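Local coordinates for protein 2-C-methyl-D-erythritol 2,4-cyclodiphosphate synthase (Thermus thermophilus, PDB 1IV3) that catalyses the conversion of 4-diphosphocytidyl-2-C-methyl-D-erythritol 2-phosphate to 2-C-methyl-D-erythritol 2,4-cyclodiphosphate and CMP in isoprenoid biosynthesis, using a divalent metal cation, at residues A39-L44 / D114-L119. The protein carries 3 engineered substitutions. Residues are numbered along the deposited sequence; the frame is centred on the assembly and turned at random.
Engineered in segment 39-44: Met41 (natural residue Leu). With MG (magnesium ion), chain G.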
loop_
_atom_site.group_PDB
_atom_site.type_symbol
_atom_site.label_atom_id
_atom_site.label_comp_id
_atom_site.label_asym_id
_atom_site.label_seq_id
_atom_site.Cartn_x
_atom_site.Cartn_y
_atom_site.Cartn_z
ATOM N N ALA A 39 -2.825 9.833 11.608
ATOM C CA ALA A 39 -2.222 8.860 10.701
ATOM C C ALA A 39 -2.157 9.357 9.266
ATOM O O ALA A 39 -1.233 9.035 8.514
ATOM C CB ALA A 39 -3.027 7.574 10.844
ATOM N N ALA A 40 -3.157 10.125 8.835
ATOM C CA ALA A 40 -3.196 10.721 7.503
ATOM C C ALA A 40 -1.994 11.644 7.317
ATOM O O ALA A 40 -1.208 11.522 6.388
ATOM C CB ALA A 40 -4.464 11.543 7.278
ATOM N N MET A 41 -1.867 12.589 8.257
ATOM C CA MET A 41 -0.733 13.503 8.187
ATOM C C MET A 41 0.579 12.724 8.206
ATOM O O MET A 41 1.501 13.023 7.445
ATOM C CB MET A 41 -0.716 14.495 9.350
ATOM C CG MET A 41 -1.720 15.625 9.317
ATOM S SD MET A 41 -1.439 16.912 8.079
ATOM C CE MET A 41 -2.575 16.449 6.831
ATOM N N HIS A 42 0.711 11.719 9.075
ATOM C CA HIS A 42 2.003 11.031 9.160
ATOM C C HIS A 42 2.347 10.265 7.885
ATOM O O HIS A 42 3.483 10.338 7.417
ATOM C CB HIS A 42 2.019 10.053 10.334
ATOM C CG HIS A 42 2.036 10.780 11.636
ATOM N ND1 HIS A 42 2.013 10.162 12.856
ATOM C CD2 HIS A 42 2.082 12.120 11.878
ATOM C CE1 HIS A 42 2.041 11.075 13.818
ATOM N NE2 HIS A 42 2.080 12.271 13.249
ATOM N N ALA A 43 1.336 9.590 7.348
ATOM C CA ALA A 43 1.613 8.816 6.124
ATOM C C ALA A 43 1.932 9.721 4.942
ATOM O O ALA A 43 2.794 9.398 4.123
ATOM C CB ALA A 43 0.425 7.915 5.805
ATOM N N LEU A 44 1.246 10.867 4.822
ATOM C CA LEU A 44 1.543 11.821 3.752
ATOM C C LEU A 44 2.944 12.386 3.926
ATOM O O LEU A 44 3.687 12.575 2.964
ATOM C CB LEU A 44 0.519 12.977 3.745
ATOM C CG LEU A 44 -0.871 12.568 3.251
ATOM C CD1 LEU A 44 -1.937 13.604 3.580
ATOM C CD2 LEU A 44 -0.806 12.294 1.749
ATOM N N ASP A 114 -11.081 19.152 2.079
ATOM C CA ASP A 114 -10.756 20.575 2.013
ATOM C C ASP A 114 -9.466 20.857 2.779
ATOM O O ASP A 114 -8.670 21.671 2.383
ATOM C CB ASP A 114 -11.864 21.409 2.644
ATOM C CG ASP A 114 -13.084 21.572 1.754
ATOM O OD1 ASP A 114 -13.048 21.155 0.581
ATOM O OD2 ASP A 114 -14.056 22.150 2.288
ATOM N N SER A 115 -9.296 20.191 3.916
ATOM C CA SER A 115 -8.110 20.456 4.746
ATOM C C SER A 115 -6.886 19.982 3.999
ATOM O O SER A 115 -5.874 20.662 3.875
ATOM C CB SER A 115 -8.310 19.787 6.101
ATOM O OG SER A 115 -7.204 19.942 6.957
ATOM N N LEU A 116 -6.952 18.770 3.423
ATOM C CA LEU A 116 -5.771 18.305 2.684
ATOM C C LEU A 116 -5.443 19.223 1.514
ATOM O O LEU A 116 -4.278 19.495 1.221
ATOM C CB LEU A 116 -6.025 16.893 2.167
ATOM C CG LEU A 116 -6.084 15.773 3.215
ATOM C CD1 LEU A 116 -6.159 14.415 2.516
ATOM C CD2 LEU A 116 -4.885 15.844 4.149
ATOM N N SER A 117 -6.477 19.688 0.826
ATOM C CA SER A 117 -6.296 20.575 -0.318
ATOM C C SER A 117 -5.581 21.864 0.077
ATOM O O SER A 117 -4.677 22.328 -0.626
ATOM C CB SER A 117 -7.660 20.886 -0.931
ATOM O OG SER A 117 -7.621 21.948 -1.865
ATOM N N ARG A 118 -6.000 22.419 1.215
ATOM C CA ARG A 118 -5.447 23.686 1.728
ATOM C C ARG A 118 -4.009 23.489 2.184
ATOM O O ARG A 118 -3.108 24.255 1.876
ATOM C CB ARG A 118 -6.262 24.221 2.901
ATOM C CG ARG A 118 -5.847 25.614 3.383
ATOM C CD ARG A 118 -6.924 26.190 4.326
ATOM N NE ARG A 118 -6.892 25.342 5.524
ATOM C CZ ARG A 118 -6.095 25.644 6.548
ATOM N NH1 ARG A 118 -5.340 26.732 6.491
ATOM N NH2 ARG A 118 -6.105 24.831 7.586
ATOM N N LEU A 119 -3.802 22.412 2.936
ATOM C CA LEU A 119 -2.486 22.143 3.502
ATOM C C LEU A 119 -1.446 21.845 2.449
ATOM O O LEU A 119 -0.291 22.259 2.546
ATOM C CB LEU A 119 -2.620 20.944 4.465
ATOM C CG LEU A 119 -2.910 21.311 5.920
ATOM C CD1 LEU A 119 -4.132 22.218 6.003
ATOM C CD2 LEU A 119 -3.117 20.076 6.782
HETATM MG MG MG G . 1.719 8.291 13.366
HETATM O O HOH W 1 3.851 7.723 14.123
#
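Met41, an engineered residue that replaces a natural leucine, makes two of the three close side-chain contacts between segment 39-44 of helix 39-50 and segment 114-119 of helix 109-120. Its chain bends at chi2 (-71°) and again at chi3 (101°), which carries the terminal methyl across to the second helix. Met41 CE lies 3.6 Å from Leu116 CD2 and also 3.7 Å from Leu119 CD2. The sulfur follows the methyl, with Met41 SD 3.8 Å from Leu119 CD2. Met41 and Leu116 lie alongside each other, their side chains pointing in opposite senses, but Met41 meets Leu119 at about a right angle. Ser73 and Leu77 of helix 73-86 also touch Met41.

One residue on, His42 serves the metal site. Its ND1 binds the magnesium ion at 2.0 Å, and Asp8, His10 and a water are further ligands. The other ring nitrogen, NE2, is hydrogen-bonded to Ser73 OG; with the metal bond at ND1 this helps fix the rotation of the imidazole. The IspF subunit is an alpha/beta fold in which helices pack on a mixed sheet. Here the axes of the two short segments come within 12.5 Å and are inclined at 36°, running in roughly the same direction. At that spacing the backbones stay well separated, and methyl groups at the side-chain ends bridge the gap.

Leu44 supplies the third close contact. Its CD1 comes within 3.7 Å of Leu116 CD2, and the two leucine side chains pass at a slant. The same Leu116 methyl therefore packs against both Met41 and Leu44. Strand 91-99 lies against this pair, with Leu96 touching Leu116 and Ala94 touching Leu44. Ala146 of strand 141-150 and Leu77 of helix 73-86 also pack on Leu44, whose side chain is buried.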